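Local coordinates for DUF3501 family protein (Burkholderia pseudomallei K96243, PDB 3FJV), which is of unknown function but belongs to the DUF3501 family, built on an antiparallel sheet flanked by helices, at residues Asp7-Leu12 / Gln54-Leu59; Ile27-Arg32 / Phe45-Thr50; Gly38-Leu43 / Ile93-Glu98; Leu117-Glu122 / Ala161-Ser166. All coordinates share one frame; numbering follows the deposited sequence. Where two conformers were deposited one is given.

Interaction 1: Asp7-Leu12 / Gln54-Leu59; sequences DSLLTL and QIHEML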
loop_
_atom_site.group_PDB
_atom_site.type_symbol
_atom_site.label_atom_id
_atom_site.label_comp_id
_atom_site.label_asym_id
_atom_site.label_seq_id
_atom_site.Cartn_x
_atom_site.Cartn_y
_atom_site.Cartn_z
ATOM N N ASP A 7 -28.502 -3.182 4.816
ATOM C CA ASP A 7 -29.629 -2.230 4.926
ATOM C C ASP A 7 -29.264 -0.858 5.478
ATOM O O ASP A 7 -30.069 0.074 5.425
ATOM C CB ASP A 7 -30.700 -2.829 5.817
ATOM C CG ASP A 7 -31.223 -4.118 5.272
ATOM O OD1 ASP A 7 -31.223 -4.289 4.010
ATOM O OD2 ASP A 7 -31.617 -4.957 6.112
ATOM N N SER A 8 -28.066 -0.731 6.007
ATOM C CA SER A 8 -27.579 0.567 6.456
ATOM C C SER A 8 -27.047 1.427 5.306
ATOM O O SER A 8 -26.757 2.605 5.509
ATOM C CB SER A 8 -26.446 0.371 7.471
ATOM O OG SER A 8 -26.793 -0.625 8.405
ATOM N N LEU A 9 -26.883 0.827 4.125
ATOM C CA LEU A 9 -26.258 1.474 2.990
ATOM C C LEU A 9 -27.262 1.920 1.944
ATOM O O LEU A 9 -28.291 1.306 1.739
ATOM C CB LEU A 9 -25.305 0.488 2.324
ATOM C CG LEU A 9 -24.223 -0.142 3.181
ATOM C CD1 LEU A 9 -23.375 -1.116 2.338
ATOM C CD2 LEU A 9 -23.352 0.963 3.808
ATOM N N LEU A 10 -26.958 3.019 1.292
ATOM C CA LEU A 10 -27.685 3.447 0.128
ATOM C C LEU A 10 -27.331 2.569 -1.067
ATOM O O LEU A 10 -26.261 1.950 -1.145
ATOM C CB LEU A 10 -27.352 4.916 -0.171
ATOM C CG LEU A 10 -27.703 5.918 0.924
ATOM C CD1 LEU A 10 -27.360 7.302 0.484
ATOM C CD2 LEU A 10 -29.184 5.830 1.332
ATOM N N THR A 11 -28.253 2.494 -2.010
ATOM C CA THR A 11 -27.962 1.866 -3.276
ATOM C C THR A 11 -27.003 2.769 -4.032
ATOM O O THR A 11 -26.836 3.948 -3.692
ATOM C CB THR A 11 -29.227 1.754 -4.101
ATOM O OG1 THR A 11 -29.781 3.068 -4.241
ATOM C CG2 THR A 11 -30.253 0.808 -3.444
ATOM N N LEU A 12 -26.429 2.250 -5.115
ATOM C CA LEU A 12 -25.521 3.041 -5.960
ATOM C C LEU A 12 -26.255 4.290 -6.465
ATOM O O LEU A 12 -25.712 5.373 -6.509
ATOM C CB LEU A 12 -25.022 2.210 -7.167
ATOM C CG LEU A 12 -24.069 1.033 -6.893
ATOM C CD1 LEU A 12 -23.632 0.312 -8.195
ATOM C CD2 LEU A 12 -22.819 1.481 -6.099
ATOM N N GLN A 54 -16.790 5.610 3.545
ATOM C CA GLN A 54 -15.808 4.869 2.821
ATOM C C GLN A 54 -16.455 3.725 2.047
ATOM O O GLN A 54 -16.023 3.422 0.934
ATOM C CB GLN A 54 -14.714 4.342 3.758
ATOM C CG GLN A 54 -13.707 5.417 4.130
ATOM C CD GLN A 54 -12.802 5.007 5.254
ATOM O OE1 GLN A 54 -12.999 5.411 6.440
ATOM N NE2 GLN A 54 -11.831 4.198 4.929
ATOM N N ILE A 55 -17.398 3.036 2.673
ATOM C CA ILE A 55 -18.088 1.913 2.006
ATOM C C ILE A 55 -18.861 2.430 0.808
ATOM O O ILE A 55 -18.754 1.906 -0.298
ATOM C CB ILE A 55 -19.005 1.094 2.950
ATOM C CG1 ILE A 55 -18.200 0.406 4.053
ATOM C CG2 ILE A 55 -19.793 0.048 2.139
ATOM C CD1 ILE A 55 -19.059 0.024 5.242
ATOM N N HIS A 56 -19.604 3.508 0.997
ATOM C CA HIS A 56 -20.319 4.100 -0.118
ATOM C C HIS A 56 -19.362 4.451 -1.288
ATOM O O HIS A 56 -19.654 4.192 -2.478
ATOM C CB HIS A 56 -21.076 5.345 0.354
ATOM C CG HIS A 56 -22.363 5.063 1.084
ATOM N ND1 HIS A 56 -22.872 5.934 2.019
ATOM C CD2 HIS A 56 -23.283 4.084 0.945
ATOM C CE1 HIS A 56 -24.058 5.503 2.424
ATOM N NE2 HIS A 56 -24.335 4.391 1.784
ATOM N N GLU A 57 -18.225 5.031 -0.947
ATOM C CA GLU A 57 -17.224 5.432 -1.915
ATOM C C GLU A 57 -16.635 4.228 -2.680
ATOM O O GLU A 57 -16.577 4.221 -3.916
ATOM C CB GLU A 57 -16.123 6.265 -1.224
ATOM C CG GLU A 57 -16.462 7.768 -1.016
ATOM C CD GLU A 57 -16.693 8.482 -2.318
ATOM O OE1 GLU A 57 -15.745 8.535 -3.129
ATOM O OE2 GLU A 57 -17.821 8.939 -2.568
HETATM N N MSE A 58 -16.318 3.175 -1.954
HETATM C CA MSE A 58 -15.831 1.978 -2.598
HETATM C C MSE A 58 -16.849 1.375 -3.568
HETATM O O MSE A 58 -16.513 1.068 -4.714
HETATM C CB MSE A 58 -15.455 0.904 -1.571
HETATM C CG MSE A 58 -14.850 -0.423 -2.200
HETATM SE SE MSE A 58 -13.062 -0.320 -2.828
HETATM C CE MSE A 58 -12.102 -0.951 -1.233
ATOM N N LEU A 59 -18.071 1.192 -3.080
ATOM C CA LEU A 59 -19.155 0.681 -3.901
ATOM C C LEU A 59 -19.381 1.548 -5.139
ATOM O O LEU A 59 -19.532 1.012 -6.248
ATOM C CB LEU A 59 -20.441 0.527 -3.093
ATOM C CG LEU A 59 -20.382 -0.388 -1.858
ATOM C CD1 LEU A 59 -21.690 -0.330 -1.038
ATOM C CD2 LEU A 59 -20.000 -1.831 -2.226
#
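L9 in the loop before helix 12-30, and L12 at the first residue of that helix, lie beside H56 and L59 of helix 48-62, with CA atoms 7.2 Å apart for L9 and H56 and 7.1 Å apart for L12 and L59. The polar link is one hydrogen bond. The backbone N of L10 donates to NE2 of H56 over 3.0 Å, with an N-H...acceptor angle of 161°. The donor sits at the ring edge, 15° out of the imidazole plane. The same nitrogen also lies 3.6 Å from CB of L10, and the ring slides past the L9 side chain, which runs the other way. Stacking of the ring with Y15 should steady its rotation.

L9 makes two of the three apolar side-chain contacts. Its CD1 branch reaches between two helix residues one turn apart, touching CG2 of I55 at 3.8 Å and CD1 of L59 at 3.9 Å. The L9 side chain crosses both at about a right angle. L12 comes in at the far end, where its CD2 lies 3.3 Å from the backbone O of L59 and 3.9 Å from CB of L59. Beyond the contact, L9 also touches I70 of helix 67-77. T11 is the N-cap of the following helix, and its OG1 accepts from the backbone N of A14. The arrangement is a capped helix start whose preceding loop packs, through apolar side chains and one backbone-to-histidine hydrogen bond, on the side of a second helix.

Interaction 2: Ile27-Arg32 / Phe45-Thr50; sequences IAHKKR and FEDETT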
loop_
_atom_site.group_PDB
_atom_site.type_symbol
_atom_site.label_atom_id
_atom_site.label_comp_id
_atom_site.label_asym_id
_atom_site.label_seq_id
_atom_site.Cartn_x
_atom_site.Cartn_y
_atom_site.Cartn_z
ATOM N N ILE A 27 -16.172 15.567 5.273
ATOM C CA ILE A 27 -15.076 16.479 5.559
ATOM C C ILE A 27 -15.295 17.298 6.833
ATOM O O ILE A 27 -14.409 17.387 7.671
ATOM C CB ILE A 27 -14.807 17.454 4.334
ATOM C CG1 ILE A 27 -14.034 16.681 3.238
ATOM C CG2 ILE A 27 -13.991 18.740 4.777
ATOM C CD1 ILE A 27 -13.887 17.446 1.856
ATOM N N ALA A 28 -16.488 17.883 6.983
ATOM C CA ALA A 28 -16.824 18.664 8.145
ATOM C C ALA A 28 -16.765 17.772 9.396
ATOM O O ALA A 28 -16.220 18.179 10.430
ATOM C CB ALA A 28 -18.218 19.291 8.007
ATOM N N HIS A 29 -17.345 16.592 9.304
ATOM C CA HIS A 29 -17.338 15.646 10.432
ATOM C C HIS A 29 -15.906 15.299 10.857
ATOM O O HIS A 29 -15.603 15.195 12.061
ATOM C CB HIS A 29 -18.127 14.375 10.118
ATOM C CG HIS A 29 -18.214 13.416 11.270
ATOM N ND1 HIS A 29 -19.044 13.633 12.358
ATOM C CD2 HIS A 29 -17.568 12.244 11.517
ATOM C CE1 HIS A 29 -18.897 12.639 13.225
ATOM N NE2 HIS A 29 -18.010 11.780 12.741
ATOM N N LYS A 30 -15.036 15.107 9.883
ATOM C CA LYS A 30 -13.693 14.622 10.173
ATOM C C LYS A 30 -12.858 15.646 10.940
ATOM O O LYS A 30 -11.830 15.316 11.493
ATOM C CB LYS A 30 -12.965 14.179 8.893
ATOM C CG LYS A 30 -13.387 12.896 8.270
ATOM C CD LYS A 30 -12.606 12.660 6.987
ATOM C CE LYS A 30 -12.956 11.368 6.359
ATOM N NZ LYS A 30 -12.105 11.050 5.215
ATOM N N LYS A 31 -13.287 16.909 10.982
ATOM C CA LYS A 31 -12.636 17.888 11.843
ATOM C C LYS A 31 -12.695 17.513 13.291
ATOM O O LYS A 31 -11.846 17.956 14.076
ATOM C CB LYS A 31 -13.230 19.329 11.611
ATOM C CG LYS A 31 -12.833 19.796 10.224
ATOM C CD LYS A 31 -13.430 21.129 9.803
ATOM C CE LYS A 31 -13.091 21.403 8.333
ATOM N NZ LYS A 31 -13.856 22.554 7.707
ATOM N N ARG A 32 -13.677 16.695 13.695
ATOM C CA ARG A 32 -13.703 16.202 15.078
ATOM C C ARG A 32 -13.014 14.863 15.302
ATOM O O ARG A 32 -13.089 14.311 16.399
ATOM C CB ARG A 32 -15.168 16.047 15.498
ATOM C CG ARG A 32 -15.927 17.372 15.329
ATOM C CD ARG A 32 -17.145 17.468 16.246
ATOM N NE ARG A 32 -16.772 17.413 17.657
ATOM C CZ ARG A 32 -17.522 16.871 18.616
ATOM N NH1 ARG A 32 -18.717 16.307 18.331
ATOM N NH2 ARG A 32 -17.084 16.886 19.858
ATOM N N PHE A 45 -9.656 8.884 13.509
ATOM C CA PHE A 45 -10.462 8.037 14.376
ATOM C C PHE A 45 -11.793 7.748 13.706
ATOM O O PHE A 45 -12.524 8.668 13.318
ATOM C CB PHE A 45 -10.618 8.665 15.750
ATOM C CG PHE A 45 -9.376 8.593 16.536
ATOM C CD1 PHE A 45 -9.109 7.453 17.292
ATOM C CD2 PHE A 45 -8.407 9.606 16.448
ATOM C CE1 PHE A 45 -7.932 7.340 18.041
ATOM C CE2 PHE A 45 -7.221 9.527 17.162
ATOM C CZ PHE A 45 -6.950 8.353 17.959
ATOM N N GLU A 46 -12.077 6.470 13.525
ATOM C CA GLU A 46 -13.197 6.025 12.696
ATOM C C GLU A 46 -14.500 5.864 13.474
ATOM O O GLU A 46 -14.514 5.389 14.631
ATOM C CB GLU A 46 -12.842 4.737 11.951
ATOM C CG GLU A 46 -11.582 4.826 11.122
ATOM C CD GLU A 46 -11.756 5.441 9.704
ATOM O OE1 GLU A 46 -12.901 5.818 9.344
ATOM O OE2 GLU A 46 -10.753 5.437 8.929
ATOM N N ASP A 47 -15.604 6.274 12.857
ATOM C CA ASP A 47 -16.942 6.089 13.444
ATOM C C ASP A 47 -17.971 5.749 12.354
ATOM O O ASP A 47 -17.586 5.464 11.213
ATOM C CB ASP A 47 -17.340 7.339 14.293
ATOM C CG ASP A 47 -17.471 8.630 13.448
ATOM O OD1 ASP A 47 -17.617 8.515 12.191
ATOM O OD2 ASP A 47 -17.443 9.759 14.023
ATOM N N GLU A 48 -19.264 5.706 12.705
ATOM C CA GLU A 48 -20.299 5.341 11.721
ATOM C C GLU A 48 -20.225 6.234 10.453
ATOM O O GLU A 48 -20.331 5.765 9.318
ATOM C CB GLU A 48 -21.694 5.409 12.337
ATOM C CG GLU A 48 -22.782 4.877 11.374
ATOM C CD GLU A 48 -24.179 4.993 11.903
ATOM O OE1 GLU A 48 -24.454 5.883 12.718
ATOM O OE2 GLU A 48 -25.041 4.276 11.387
ATOM N N THR A 49 -20.068 7.529 10.665
ATOM C CA THR A 49 -20.025 8.474 9.563
ATOM C C THR A 49 -18.832 8.218 8.613
ATOM O O THR A 49 -19.011 8.171 7.411
ATOM C CB THR A 49 -20.012 9.886 10.095
ATOM O OG1 THR A 49 -21.222 10.142 10.844
ATOM C CG2 THR A 49 -19.898 10.886 8.961
ATOM N N THR A 50 -17.644 8.095 9.172
ATOM C CA THR A 50 -16.447 7.918 8.382
ATOM C C THR A 50 -16.448 6.566 7.677
ATOM O O THR A 50 -15.994 6.484 6.527
ATOM C CB THR A 50 -15.124 8.081 9.177
ATOM O OG1 THR A 50 -14.995 7.054 10.172
ATOM C CG2 THR A 50 -15.037 9.469 9.866
#
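The last turn of helix 12-30 faces the first turn of helix 48-62, with CA atoms 7.7 Å apart for H29 and T49 and 7.5 Å apart for K30 and T50. H29 carries the contact. Its CG is anti to the backbone N (chi1 -177°), which carries the ring across to the other segment. NE2 then donates to OD2 of D47 over 2.5 Å, a His-carboxylate hydrogen bond. The bond is very short and nearly straight, at 170°. OD2 lies at the ring edge, while the ring and carboxylate planes are turned 46° from each other.

T49 covers one face of the same ring. Its CB stands 3.9 Å from the H29 ring centroid, a CH-pi contact offset toward the rim. The CG2 methyl of T50 approaches the ring edge instead, and it also lies 4.1 Å from CG of K30.

D47 is the N-cap of helix 48-62, and with T50 it forms a capping box. The backbone N of T50 donates to OD1 of D47, nearly along its C-O axis. In return the backbone N of D47 donates to OG1 of T50 over 2.9 Å. OD1 of D47 thus takes the capping bond and OD2 the bond from H29. R33 is a weak second partner of OD2, through a long ion pair. OG1 of T50 in turn donates a hydrogen bond to OE1 of E46 over 2.6 Å. OE2 of E46 is bonded to T90 of strand 86-93. T49 also packs on R25 and V26, one turn back on helix 12-30.

Interaction 3: Gly38-Leu43 / Ile93-Glu98; sequences GNHLRL and IEYENE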
loop_
_atom_site.group_PDB
_atom_site.type_symbol
_atom_site.label_atom_id
_atom_site.label_comp_id
_atom_site.label_asym_id
_atom_site.label_seq_id
_atom_site.Cartn_x
_atom_site.Cartn_y
_atom_site.Cartn_z
ATOM N N GLY A 38 3.334 14.668 14.285
ATOM C CA GLY A 38 4.468 15.213 13.534
ATOM C C GLY A 38 4.014 15.644 12.163
ATOM O O GLY A 38 2.827 15.915 11.978
ATOM N N ASN A 39 4.957 15.700 11.215
ATOM C CA ASN A 39 4.704 16.181 9.839
ATOM C C ASN A 39 4.302 15.127 8.818
ATOM O O ASN A 39 3.815 15.477 7.724
ATOM C CB ASN A 39 5.943 16.940 9.296
ATOM C CG ASN A 39 6.158 18.272 9.983
ATOM O OD1 ASN A 39 5.217 18.912 10.417
ATOM N ND2 ASN A 39 7.402 18.697 10.073
ATOM N N HIS A 40 4.487 13.841 9.136
ATOM C CA HIS A 40 4.267 12.794 8.144
ATOM C C HIS A 40 3.270 11.682 8.530
ATOM O O HIS A 40 2.984 10.823 7.686
ATOM C CB HIS A 40 5.600 12.160 7.795
ATOM C CG HIS A 40 6.598 13.149 7.301
ATOM N ND1 HIS A 40 6.619 13.588 5.997
ATOM C CD2 HIS A 40 7.560 13.839 7.954
ATOM C CE1 HIS A 40 7.567 14.499 5.863
ATOM N NE2 HIS A 40 8.161 14.656 7.031
ATOM N N LEU A 41 2.761 11.691 9.764
ATOM C CA LEU A 41 1.734 10.739 10.206
ATOM C C LEU A 41 0.394 11.438 10.450
ATOM O O LEU A 41 0.329 12.485 11.126
ATOM C CB LEU A 41 2.131 10.021 11.485
ATOM C CG LEU A 41 2.824 8.665 11.247
ATOM C CD1 LEU A 41 3.998 8.825 10.311
ATOM C CD2 LEU A 41 3.260 8.138 12.601
ATOM N N ARG A 42 -0.674 10.810 9.970
ATOM C CA ARG A 42 -2.046 11.314 10.164
ATOM C C ARG A 42 -2.935 10.177 10.681
ATOM O O ARG A 42 -2.868 9.086 10.143
ATOM C CB ARG A 42 -2.583 11.810 8.816
ATOM C CG ARG A 42 -1.792 12.932 8.167
ATOM C CD ARG A 42 -1.814 14.204 9.007
ATOM N NE ARG A 42 -0.983 15.285 8.457
ATOM C CZ ARG A 42 0.269 15.586 8.829
ATOM N NH1 ARG A 42 0.916 14.902 9.776
ATOM N NH2 ARG A 42 0.888 16.602 8.241
ATOM N N LEU A 43 -3.716 10.403 11.734
ATOM C CA LEU A 43 -4.657 9.398 12.237
ATOM C C LEU A 43 -6.076 9.935 12.055
ATOM O O LEU A 43 -6.351 11.082 12.363
ATOM C CB LEU A 43 -4.511 9.145 13.760
ATOM C CG LEU A 43 -3.510 8.188 14.387
ATOM C CD1 LEU A 43 -3.742 8.190 15.872
ATOM C CD2 LEU A 43 -3.662 6.789 13.838
ATOM N N ILE A 93 0.757 7.373 6.399
ATOM C CA ILE A 93 2.122 7.889 6.363
ATOM C C ILE A 93 2.217 8.578 5.015
ATOM O O ILE A 93 1.977 7.928 3.989
ATOM C CB ILE A 93 3.129 6.714 6.442
ATOM C CG1 ILE A 93 2.924 5.930 7.736
ATOM C CG2 ILE A 93 4.598 7.213 6.398
ATOM C CD1 ILE A 93 3.529 4.507 7.680
ATOM N N GLU A 94 2.531 9.873 5.008
ATOM C CA GLU A 94 2.540 10.656 3.784
ATOM C C GLU A 94 3.884 11.337 3.529
ATOM O O GLU A 94 4.362 12.100 4.367
ATOM C CB GLU A 94 1.422 11.692 3.862
ATOM C CG GLU A 94 0.028 11.019 3.910
ATOM C CD GLU A 94 -1.099 11.949 4.351
ATOM O OE1 GLU A 94 -0.825 13.071 4.863
ATOM O OE2 GLU A 94 -2.267 11.540 4.182
ATOM N N TYR A 95 4.486 11.060 2.370
ATOM C CA TYR A 95 5.746 11.709 1.981
ATOM C C TYR A 95 5.634 12.333 0.589
ATOM O O TYR A 95 4.833 11.893 -0.234
ATOM C CB TYR A 95 6.933 10.727 2.081
ATOM C CG TYR A 95 7.436 10.589 3.508
ATOM C CD1 TYR A 95 6.801 9.735 4.381
ATOM C CD2 TYR A 95 8.519 11.337 3.987
ATOM C CE1 TYR A 95 7.227 9.580 5.666
ATOM C CE2 TYR A 95 8.945 11.202 5.303
ATOM C CZ TYR A 95 8.270 10.315 6.132
ATOM O OH TYR A 95 8.584 10.136 7.441
ATOM N N GLU A 96 6.445 13.362 0.336
ATOM C CA GLU A 96 6.293 14.190 -0.873
ATOM C C GLU A 96 6.555 13.470 -2.191
ATOM O O GLU A 96 5.991 13.859 -3.209
ATOM C CB GLU A 96 7.165 15.443 -0.798
ATOM C CG GLU A 96 6.850 16.325 0.410
ATOM C CD GLU A 96 6.909 17.807 0.091
ATOM O OE1 GLU A 96 7.909 18.264 -0.519
ATOM O OE2 GLU A 96 5.942 18.511 0.453
ATOM N N ASN A 97 7.389 12.437 -2.205
ATOM C CA ASN A 97 7.651 11.761 -3.470
ATOM C C ASN A 97 7.983 10.293 -3.327
ATOM O O ASN A 97 8.266 9.824 -2.220
ATOM C CB ASN A 97 8.755 12.501 -4.238
ATOM C CG ASN A 97 10.034 12.621 -3.450
ATOM O OD1 ASN A 97 10.641 11.622 -3.072
ATOM N ND2 ASN A 97 10.464 13.846 -3.214
ATOM N N GLU A 98 7.969 9.590 -4.464
ATOM C CA GLU A 98 8.120 8.138 -4.506
ATOM C C GLU A 98 9.397 7.648 -3.806
ATOM O O GLU A 98 9.338 6.752 -2.977
ATOM C CB GLU A 98 8.078 7.623 -5.960
#
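The rings of H40 and Y95 lie one over the other in an offset stack, with centroids 4.1 Å apart and planes only 4° from parallel. CE2 of Y95 sits over the H40 ring toward its rim, 3.4 Å from ND1, and the phenol end reaches back over CG and CB of H40. The imidazole is also held at its edge. ND1 donates to the backbone O of E94 over 3.2 Å, with the oxygen in the ring plane. This bond should limit the rotation of the ring, and the stack covers one of its faces.

The backbones meet just beside the rings. The backbone N of E94 donates to O of H40 over 2.9 Å, at 166° and in the carbonyl plane. The same oxygen takes a CA-H...O contact from I93. L41 and I93 form an antiparallel non-hydrogen-bonded pair, and this bridge lies where strands 41-45 and 86-93 run side by side in the central sheet. Their side chains lie alongside each other, CD1 of L41 being 4.0 Å from CG1 of I93. Both pack on I111.

On the other side of the strand, CG of R42 rests 3.4 Å from OE1 of E94. OE1 lies well out of the guanidinium plane, so the two charges are near without an N-H pointing at the oxygen. R42 bends at chi2 (-64°), and its NH1 donates to O of L41 over 2.8 Å. Farther out, the hydroxyl of Y174 bonds to the backbone N of H40. Y95 packs on R101 and A104 of helix 98-107, whose N-cap is N97.

Interaction 4: Leu117-Glu122 / Ala161-Ser166; sequences LRVDDE and AGAPLS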
loop_
_atom_site.group_PDB
_atom_site.type_symbol
_atom_site.label_atom_id
_atom_site.label_comp_id
_atom_site.label_asym_id
_atom_site.label_seq_id
_atom_site.Cartn_x
_atom_site.Cartn_y
_atom_site.Cartn_z
ATOM N N LEU A 117 -1.597 6.203 22.896
ATOM C CA LEU A 117 -2.467 7.202 23.512
ATOM C C LEU A 117 -2.239 7.204 25.016
ATOM O O LEU A 117 -1.934 6.155 25.594
ATOM C CB LEU A 117 -3.968 6.798 23.325
ATOM C CG LEU A 117 -4.744 7.003 22.060
ATOM C CD1 LEU A 117 -6.108 6.332 22.119
ATOM C CD2 LEU A 117 -4.920 8.481 21.841
ATOM N N ARG A 118 -2.476 8.328 25.683
ATOM C CA ARG A 118 -2.510 8.340 27.146
ATOM C C ARG A 118 -3.659 9.207 27.639
ATOM O O ARG A 118 -3.709 10.402 27.345
ATOM C CB ARG A 118 -1.188 8.845 27.725
ATOM C CG ARG A 118 -1.097 8.647 29.233
ATOM C CD ARG A 118 -0.018 9.485 29.893
ATOM N NE ARG A 118 1.284 8.831 29.919
ATOM C CZ ARG A 118 1.818 8.269 31.002
ATOM N NH1 ARG A 118 1.151 8.262 32.153
ATOM N NH2 ARG A 118 3.023 7.712 30.933
ATOM N N VAL A 119 -4.609 8.595 28.371
ATOM C CA VAL A 119 -5.735 9.334 28.963
ATOM C C VAL A 119 -5.268 9.858 30.297
ATOM O O VAL A 119 -4.926 9.080 31.187
ATOM C CB VAL A 119 -6.971 8.449 29.239
ATOM C CG1 VAL A 119 -8.075 9.281 29.890
ATOM C CG2 VAL A 119 -7.462 7.799 27.983
ATOM N N ASP A 120 -5.214 11.174 30.455
ATOM C CA ASP A 120 -4.777 11.758 31.751
ATOM C C ASP A 120 -3.466 11.118 32.238
ATOM O O ASP A 120 -2.526 10.992 31.478
ATOM C CB ASP A 120 -5.925 11.556 32.783
ATOM C CG ASP A 120 -5.856 12.525 33.976
ATOM O OD1 ASP A 120 -5.403 13.682 33.801
ATOM O OD2 ASP A 120 -6.270 12.115 35.084
ATOM N N ASP A 121 -3.375 10.714 33.501
ATOM C CA ASP A 121 -2.140 10.080 34.003
ATOM C C ASP A 121 -2.216 8.569 34.041
ATOM O O ASP A 121 -1.495 7.931 34.773
ATOM C CB ASP A 121 -1.790 10.600 35.382
ATOM C CG ASP A 121 -2.861 10.303 36.391
ATOM O OD1 ASP A 121 -4.019 9.997 35.966
ATOM O OD2 ASP A 121 -2.548 10.382 37.600
ATOM N N GLU A 122 -3.048 7.964 33.205
ATOM C CA GLU A 122 -3.152 6.506 33.233
ATOM C C GLU A 122 -1.994 5.927 32.412
ATOM O O GLU A 122 -1.251 6.700 31.762
ATOM C CB GLU A 122 -4.537 6.115 32.688
ATOM C CG GLU A 122 -5.701 6.766 33.466
ATOM C CD GLU A 122 -5.888 6.171 34.862
ATOM O OE1 GLU A 122 -5.645 4.952 35.017
ATOM O OE2 GLU A 122 -6.185 6.927 35.801
ATOM N N ALA A 161 -15.277 11.989 31.181
ATOM C CA ALA A 161 -15.311 13.105 32.071
ATOM C C ALA A 161 -14.547 14.342 31.545
ATOM O O ALA A 161 -14.474 15.323 32.240
ATOM C CB ALA A 161 -14.779 12.664 33.439
ATOM N N GLY A 162 -13.959 14.275 30.347
ATOM C CA GLY A 162 -13.237 15.433 29.752
ATOM C C GLY A 162 -11.764 15.515 30.094
ATOM O O GLY A 162 -11.152 16.564 29.958
ATOM N N ALA A 163 -11.154 14.423 30.553
ATOM C CA ALA A 163 -9.732 14.494 30.893
ATOM C C ALA A 163 -8.938 14.732 29.623
ATOM O O ALA A 163 -9.447 14.494 28.546
ATOM C CB ALA A 163 -9.229 13.208 31.584
ATOM N N PRO A 164 -7.692 15.171 29.750
ATOM C CA PRO A 164 -6.802 15.346 28.560
ATOM C C PRO A 164 -6.481 14.023 27.936
ATOM O O PRO A 164 -6.339 13.046 28.675
ATOM C CB PRO A 164 -5.533 15.946 29.139
ATOM C CG PRO A 164 -5.844 16.398 30.482
ATOM C CD PRO A 164 -7.118 15.777 30.958
ATOM N N LEU A 165 -6.442 13.974 26.598
ATOM C CA LEU A 165 -5.974 12.814 25.876
ATOM C C LEU A 165 -4.756 13.209 25.032
ATOM O O LEU A 165 -4.806 14.183 24.279
ATOM C CB LEU A 165 -7.078 12.292 24.976
ATOM C CG LEU A 165 -6.793 11.075 24.128
ATOM C CD1 LEU A 165 -6.413 9.864 24.960
ATOM C CD2 LEU A 165 -8.030 10.819 23.252
ATOM N N SER A 166 -3.669 12.471 25.186
ATOM C CA SER A 166 -2.408 12.773 24.504
ATOM C C SER A 166 -2.050 11.601 23.587
ATOM O O SER A 166 -2.429 10.434 23.868
ATOM C CB SER A 166 -1.300 13.024 25.575
ATOM O OG SER A 166 -1.645 14.170 26.316
HETATM O O HOH W 1 -2.983 12.889 28.532
#
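This contact is an antiparallel ladder between strands 115-119 and 165-169, at the end where the first strand runs into a type II' beta turn from V119 to E122. R118 and S166 are its hydrogen-bonded pair. The backbone N of R118 donates to O of S166 over 2.8 Å, and the backbone N of S166 donates back to O of R118 over 3.0 Å. Past the non-hydrogen-bonded pair V119 and L165, the backbone N of D120 donates to O of P164 over 2.8 Å.

L165 is the main apolar side chain. With chi1 at -180° its branch swings away from its own N, and CD1 lies between CD2 of L117 at 3.7 Å and CG2 of V119 at 3.8 Å. On the S166 face, a water donates to O of R118 and is bonded to OG of S166. CB of D120 meets CB of A163 at 3.9 Å, while its carboxylate forms a salt bridge with K158, as do those of D121 and E122. Before A163, G162 ends helix 153-160 in a Schellman motif. The two strands are neighbours in the eight-stranded antiparallel sheet, and A186 and L189 of helix 183-190 pack on L165.

In the fold
From the N terminus, interaction 1 opens first, and its loop closes when residues 7-12 meet helix 48-62. Interaction 2 is nested inside that loop and closes earlier. It joins the end of helix 12-30 to the start of helix 48-62, so both contacts use the latter helix. Interaction 3 opens within interaction 2, at strand 41-45, and closes beyond helix 67-77, where strand 86-93 ends. It therefore crosses interactions 1 and 2. Interaction 4 follows in series and ties strand 115-119 to strand 165-169. Interactions 3 and 4 reach the same sheet, their centres about 25 Å apart. Interactions 1 and 4 lie on opposite sides of the chain's centre, about 35 Å between centres.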